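PDB 4RF6: arginine kinase from Anthopleura japonica, which catalyses the reversible transfer of a phosphate group from ATP to L-arginine, giving phosphoarginine and ADP, and contains two tandem phosphagen kinase repeats. Local coordinates for residues Lys293-Leu307 with Ala357-Lys369. Sequence-based numbering, arbitrary orientation.
Sequences KIPHAKEHPDFENIL and ALMELEKEAIAKK
A histidine-carboxylate pair, His296 with Glu362, joins the short helical turn after strand 286-293 to the long helix 344-370. Glu362 suits this place because its two oxygens can serve different donors. Glu362 OE1 accepts the backbone N-H of Ala297 at 3.1 Å, nearly along the C-O axis, and more weakly that of His296, so the carboxylate holds the backbone at both residues. His296 ND1 donates to Glu362 OE2 near the ring plane; the modelled 2.4 Å is implausibly short, its exact length doubtful. With CG anti to the backbone N (chi1 -171°), Glu362 bends at chi2 to bring the carboxylate there. His296 packs as a knob among Glu362, Ala365, Ile366 and Lys369, whose NZ makes a weak hydrogen bond to NE2, so the imidazole offers one nitrogen to each charged partner. In this phosphagen kinase catalytic domain, the C-terminal part of helix 344-370 thus packs against the connection between sheet strands 286-293 and 312-316. Small Ala297 allows close approach, its CB 3.7 Å from Leu361 CB. Leu361 CD2 sits over the centre of one face of His300, a CH-pi contact, while Leu361 CD1 meets Ile306 CD1 at 3.5 Å. Leu358 spreads its branches, CD2 against Phe303 CE1 at 3.6 Å and CD1 against Ile294 CD1 and Leu307 CD2.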
loop_
_atom_site.group_PDB
_atom_site.type_symbol
_atom_site.label_atom_id
_atom_site.label_comp_id
_atom_site.label_asym_id
_atom_site.label_seq_id
_atom_site.Cartn_x
_atom_site.Cartn_y
_atom_site.Cartn_z
ATOM N N LYS A 293 1.227 -7.058 -11.326
ATOM C CA LYS A 293 2.340 -7.987 -11.482
ATOM C C LYS A 293 1.981 -9.069 -12.487
ATOM O O LYS A 293 1.211 -9.985 -12.181
ATOM C CB LYS A 293 2.690 -8.624 -10.138
ATOM C CG LYS A 293 3.847 -9.610 -10.181
ATOM C CD LYS A 293 4.450 -9.762 -8.793
ATOM C CE LYS A 293 5.761 -10.540 -8.813
ATOM N NZ LYS A 293 5.573 -11.990 -9.086
ATOM N N ILE A 294 2.535 -8.957 -13.690
ATOM C CA ILE A 294 2.217 -9.884 -14.771
ATOM C C ILE A 294 3.454 -10.350 -15.563
ATOM O O ILE A 294 3.511 -10.182 -16.784
ATOM C CB ILE A 294 1.173 -9.260 -15.731
ATOM C CG1 ILE A 294 1.565 -7.824 -16.087
ATOM C CG2 ILE A 294 -0.221 -9.266 -15.101
ATOM C CD1 ILE A 294 0.618 -7.144 -17.077
ATOM N N PRO A 295 4.443 -10.961 -14.874
ATOM C CA PRO A 295 5.648 -11.363 -15.614
ATOM C C PRO A 295 5.385 -12.480 -16.628
ATOM O O PRO A 295 6.117 -12.588 -17.612
ATOM C CB PRO A 295 6.593 -11.856 -14.510
ATOM C CG PRO A 295 5.701 -12.278 -13.405
ATOM C CD PRO A 295 4.522 -11.340 -13.449
ATOM N N HIS A 296 4.356 -13.288 -16.396
ATOM C CA HIS A 296 4.014 -14.366 -17.318
ATOM C C HIS A 296 3.280 -13.850 -18.555
ATOM O O HIS A 296 3.584 -14.246 -19.681
ATOM C CB HIS A 296 3.153 -15.426 -16.623
ATOM C CG HIS A 296 3.843 -16.136 -15.501
ATOM N ND1 HIS A 296 3.578 -15.865 -14.175
ATOM C CD2 HIS A 296 4.783 -17.110 -15.506
ATOM C CE1 HIS A 296 4.325 -16.643 -13.413
ATOM N NE2 HIS A 296 5.066 -17.407 -14.195
ATOM N N ALA A 297 2.304 -12.973 -18.338
ATOM C CA ALA A 297 1.515 -12.414 -19.431
ATOM C C ALA A 297 2.394 -11.618 -20.400
ATOM O O ALA A 297 2.086 -11.510 -21.589
ATOM C CB ALA A 297 0.386 -11.543 -18.886
ATOM N N LYS A 298 3.486 -11.069 -19.876
ATOM C CA LYS A 298 4.450 -10.299 -20.662
ATOM C C LYS A 298 5.078 -11.137 -21.780
ATOM O O LYS A 298 5.344 -10.636 -22.878
ATOM C CB LYS A 298 5.540 -9.748 -19.736
ATOM C CG LYS A 298 6.673 -8.999 -20.433
ATOM C CD LYS A 298 6.156 -7.878 -21.329
ATOM C CE LYS A 298 7.294 -6.999 -21.838
ATOM N NZ LYS A 298 8.468 -7.802 -22.288
ATOM N N GLU A 299 5.300 -12.417 -21.494
ATOM C CA GLU A 299 5.939 -13.330 -22.437
ATOM C C GLU A 299 4.927 -14.048 -23.334
ATOM O O GLU A 299 5.305 -14.859 -24.181
ATOM C CB GLU A 299 6.791 -14.357 -21.683
ATOM C CG GLU A 299 7.628 -13.770 -20.544
ATOM C CD GLU A 299 8.631 -12.732 -21.021
ATOM O OE1 GLU A 299 9.093 -12.835 -22.177
ATOM O OE2 GLU A 299 8.959 -11.811 -20.241
ATOM N N HIS A 300 3.644 -13.751 -23.147
ATOM C CA HIS A 300 2.593 -14.338 -23.977
ATOM C C HIS A 300 2.554 -13.624 -25.327
ATOM O O HIS A 300 2.784 -12.415 -25.399
ATOM C CB HIS A 300 1.238 -14.230 -23.273
ATOM C CG HIS A 300 0.180 -15.131 -23.836
ATOM N ND1 HIS A 300 -0.717 -14.721 -24.799
ATOM C CD2 HIS A 300 -0.137 -16.418 -23.554
ATOM C CE1 HIS A 300 -1.536 -15.716 -25.091
ATOM N NE2 HIS A 300 -1.204 -16.758 -24.351
ATOM N N PRO A 301 2.274 -14.370 -26.407
ATOM C CA PRO A 301 2.280 -13.767 -27.746
ATOM C C PRO A 301 1.056 -12.889 -28.024
ATOM O O PRO A 301 0.982 -12.256 -29.079
ATOM C CB PRO A 301 2.293 -14.985 -28.679
ATOM C CG PRO A 301 1.706 -16.089 -27.877
ATOM C CD PRO A 301 2.110 -15.833 -26.455
ATOM N N ASP A 302 0.118 -12.853 -27.082
ATOM C CA ASP A 302 -1.075 -12.026 -27.211
ATOM C C ASP A 302 -0.974 -10.789 -26.321
ATOM O O ASP A 302 -1.941 -10.041 -26.174
ATOM C CB ASP A 302 -2.330 -12.827 -26.854
ATOM C CG ASP A 302 -2.666 -13.889 -27.889
ATOM O OD1 ASP A 302 -1.818 -14.168 -28.761
ATOM O OD2 ASP A 302 -3.784 -14.447 -27.824
ATOM N N PHE A 303 0.205 -10.578 -25.736
ATOM C CA PHE A 303 0.438 -9.442 -24.844
ATOM C C PHE A 303 0.255 -8.095 -25.546
ATOM O O PHE A 303 -0.566 -7.278 -25.123
ATOM C CB PHE A 303 1.836 -9.515 -24.219
ATOM C CG PHE A 303 2.076 -8.478 -23.159
ATOM C CD1 PHE A 303 1.451 -8.580 -21.925
ATOM C CD2 PHE A 303 2.918 -7.399 -23.393
ATOM C CE1 PHE A 303 1.660 -7.636 -20.942
ATOM C CE2 PHE A 303 3.133 -6.443 -22.413
ATOM C CZ PHE A 303 2.502 -6.563 -21.186
ATOM N N GLU A 304 1.017 -7.867 -26.612
ATOM C CA GLU A 304 0.948 -6.599 -27.338
ATOM C C GLU A 304 -0.409 -6.400 -28.014
ATOM O O GLU A 304 -0.868 -5.269 -28.180
ATOM C CB GLU A 304 2.081 -6.492 -28.362
ATOM C CG GLU A 304 3.468 -6.357 -27.745
ATOM C CD GLU A 304 3.666 -5.037 -27.008
ATOM O OE1 GLU A 304 3.006 -4.039 -27.370
ATOM O OE2 GLU A 304 4.487 -5.002 -26.067
ATOM N N ASN A 305 -1.049 -7.504 -28.387
ATOM C CA ASN A 305 -2.383 -7.456 -28.977
ATOM C C ASN A 305 -3.441 -6.894 -28.019
ATOM O O ASN A 305 -4.315 -6.128 -28.423
ATOM C CB ASN A 305 -2.803 -8.846 -29.463
ATOM C CG ASN A 305 -2.181 -9.223 -30.801
ATOM O OD1 ASN A 305 -1.196 -8.626 -31.241
ATOM N ND2 ASN A 305 -2.759 -10.230 -31.452
ATOM N N ILE A 306 -3.363 -7.286 -26.753
ATOM C CA ILE A 306 -4.296 -6.794 -25.743
ATOM C C ILE A 306 -4.086 -5.301 -25.509
ATOM O O ILE A 306 -5.049 -4.525 -25.479
ATOM C CB ILE A 306 -4.153 -7.577 -24.428
ATOM C CG1 ILE A 306 -4.591 -9.022 -24.651
ATOM C CG2 ILE A 306 -4.982 -6.941 -23.324
ATOM C CD1 ILE A 306 -4.185 -9.975 -23.555
ATOM N N LEU A 307 -2.822 -4.904 -25.369
ATOM C CA LEU A 307 -2.469 -3.496 -25.203
ATOM C C LEU A 307 -3.032 -2.650 -26.340
ATOM O O LEU A 307 -3.659 -1.613 -26.107
ATOM C CB LEU A 307 -0.953 -3.319 -25.138
ATOM C CG LEU A 307 -0.206 -3.982 -23.987
ATOM C CD1 LEU A 307 1.258 -3.567 -23.990
ATOM C CD2 LEU A 307 -0.851 -3.636 -22.655
ATOM N N ALA A 357 -8.001 -8.660 -18.901
ATOM C CA ALA A 357 -7.492 -9.586 -19.910
ATOM C C ALA A 357 -6.053 -9.975 -19.599
ATOM O O ALA A 357 -5.687 -11.148 -19.697
ATOM C CB ALA A 357 -7.588 -8.968 -21.292
ATOM N N LEU A 358 -5.243 -8.982 -19.236
ATOM C CA LEU A 358 -3.857 -9.213 -18.830
ATOM C C LEU A 358 -3.781 -10.065 -17.565
ATOM O O LEU A 358 -2.890 -10.910 -17.431
ATOM C CB LEU A 358 -3.123 -7.886 -18.602
ATOM C CG LEU A 358 -2.882 -6.969 -19.803
ATOM C CD1 LEU A 358 -2.345 -5.621 -19.367
ATOM C CD2 LEU A 358 -1.920 -7.610 -20.787
ATOM N N MET A 359 -4.707 -9.838 -16.637
ATOM C CA MET A 359 -4.733 -10.609 -15.399
ATOM C C MET A 359 -5.122 -12.067 -15.660
ATOM O O MET A 359 -4.517 -12.984 -15.106
ATOM C CB MET A 359 -5.667 -9.970 -14.361
ATOM C CG MET A 359 -5.590 -10.622 -12.982
ATOM S SD MET A 359 -6.491 -9.719 -11.699
ATOM C CE MET A 359 -8.172 -10.234 -12.044
ATOM N N GLU A 360 -6.119 -12.281 -16.515
ATOM C CA GLU A 360 -6.547 -13.637 -16.856
ATOM C C GLU A 360 -5.445 -14.437 -17.552
ATOM O O GLU A 360 -5.378 -15.663 -17.421
ATOM C CB GLU A 360 -7.821 -13.606 -17.703
ATOM C CG GLU A 360 -9.069 -13.219 -16.918
ATOM C CD GLU A 360 -9.468 -14.274 -15.895
ATOM O OE1 GLU A 360 -9.200 -15.471 -16.140
ATOM O OE2 GLU A 360 -10.047 -13.910 -14.848
ATOM N N LEU A 361 -4.580 -13.734 -18.278
ATOM C CA LEU A 361 -3.396 -14.342 -18.881
ATOM C C LEU A 361 -2.422 -14.831 -17.813
ATOM O O LEU A 361 -1.927 -15.958 -17.880
ATOM C CB LEU A 361 -2.676 -13.347 -19.794
ATOM C CG LEU A 361 -3.146 -13.118 -21.230
ATOM C CD1 LEU A 361 -2.084 -12.335 -21.993
ATOM C CD2 LEU A 361 -3.454 -14.436 -21.938
ATOM N N GLU A 362 -2.136 -13.970 -16.838
ATOM C CA GLU A 362 -1.270 -14.333 -15.719
ATOM C C GLU A 362 -1.857 -15.524 -14.956
ATOM O O GLU A 362 -1.134 -16.451 -14.578
ATOM C CB GLU A 362 -1.081 -13.136 -14.779
ATOM C CG GLU A 362 -0.028 -13.342 -13.687
ATOM C CD GLU A 362 1.382 -13.394 -14.240
ATOM O OE1 GLU A 362 1.590 -12.906 -15.369
ATOM O OE2 GLU A 362 2.279 -13.922 -13.548
ATOM N N LYS A 363 -3.172 -15.501 -14.749
ATOM C CA LYS A 363 -3.852 -16.564 -14.009
ATOM C C LYS A 363 -3.818 -17.912 -14.737
ATOM O O LYS A 363 -3.669 -18.966 -14.102
ATOM C CB LYS A 363 -5.296 -16.161 -13.693
ATOM C CG LYS A 363 -5.421 -15.133 -12.580
ATOM C CD LYS A 363 -6.758 -14.403 -12.618
ATOM C CE LYS A 363 -7.926 -15.343 -12.374
ATOM N NZ LYS A 363 -9.220 -14.602 -12.291
ATOM N N GLU A 364 -3.968 -17.876 -16.060
ATOM C CA GLU A 364 -3.897 -19.085 -16.882
ATOM C C GLU A 364 -2.524 -19.713 -16.746
ATOM O O GLU A 364 -2.393 -20.922 -16.591
ATOM C CB GLU A 364 -4.133 -18.755 -18.359
ATOM C CG GLU A 364 -5.582 -18.544 -18.779
ATOM C CD GLU A 364 -5.697 -18.224 -20.259
ATOM O OE1 GLU A 364 -4.740 -18.527 -21.002
ATOM O OE2 GLU A 364 -6.731 -17.659 -20.676
ATOM N N ALA A 365 -1.501 -18.872 -16.815
ATOM C CA ALA A 365 -0.119 -19.323 -16.729
ATOM C C ALA A 365 0.162 -19.964 -15.377
ATOM O O ALA A 365 0.852 -20.984 -15.289
ATOM C CB ALA A 365 0.823 -18.165 -16.968
ATOM N N ILE A 366 -0.377 -19.354 -14.324
ATOM C CA ILE A 366 -0.170 -19.828 -12.958
ATOM C C ILE A 366 -0.964 -21.102 -12.629
ATOM O O ILE A 366 -0.421 -22.039 -12.048
ATOM C CB ILE A 366 -0.434 -18.691 -11.937
ATOM C CG1 ILE A 366 0.703 -17.665 -12.007
ATOM C CG2 ILE A 366 -0.573 -19.245 -10.522
ATOM C CD1 ILE A 366 0.366 -16.314 -11.420
ATOM N N ALA A 367 -2.241 -21.142 -13.010
ATOM C CA ALA A 367 -3.065 -22.335 -12.796
ATOM C C ALA A 367 -2.469 -23.544 -13.518
ATOM O O ALA A 367 -2.570 -24.682 -13.047
ATOM C CB ALA A 367 -4.501 -22.090 -13.251
ATOM N N LYS A 368 -1.848 -23.291 -14.666
ATOM C CA LYS A 368 -1.200 -24.347 -15.434
ATOM C C LYS A 368 -0.023 -24.949 -14.664
ATOM O O LYS A 368 0.100 -26.169 -14.544
ATOM C CB LYS A 368 -0.709 -23.810 -16.780
ATOM C CG LYS A 368 -0.212 -24.906 -17.706
ATOM C CD LYS A 368 0.761 -24.379 -18.745
ATOM C CE LYS A 368 1.325 -25.525 -19.576
ATOM N NZ LYS A 368 2.264 -25.054 -20.633
ATOM N N LYS A 369 0.843 -24.082 -14.146
ATOM C CA LYS A 369 2.031 -24.508 -13.408
ATOM C C LYS A 369 1.672 -25.114 -12.044
ATOM O O LYS A 369 2.399 -25.963 -11.513
ATOM C CB LYS A 369 3.000 -23.326 -13.266
ATOM C CG LYS A 369 4.164 -23.519 -12.296
ATOM C CD LYS A 369 5.400 -22.721 -12.737
ATOM C CE LYS A 369 5.021 -21.471 -13.543
ATOM N NZ LYS A 369 6.172 -20.564 -13.852
#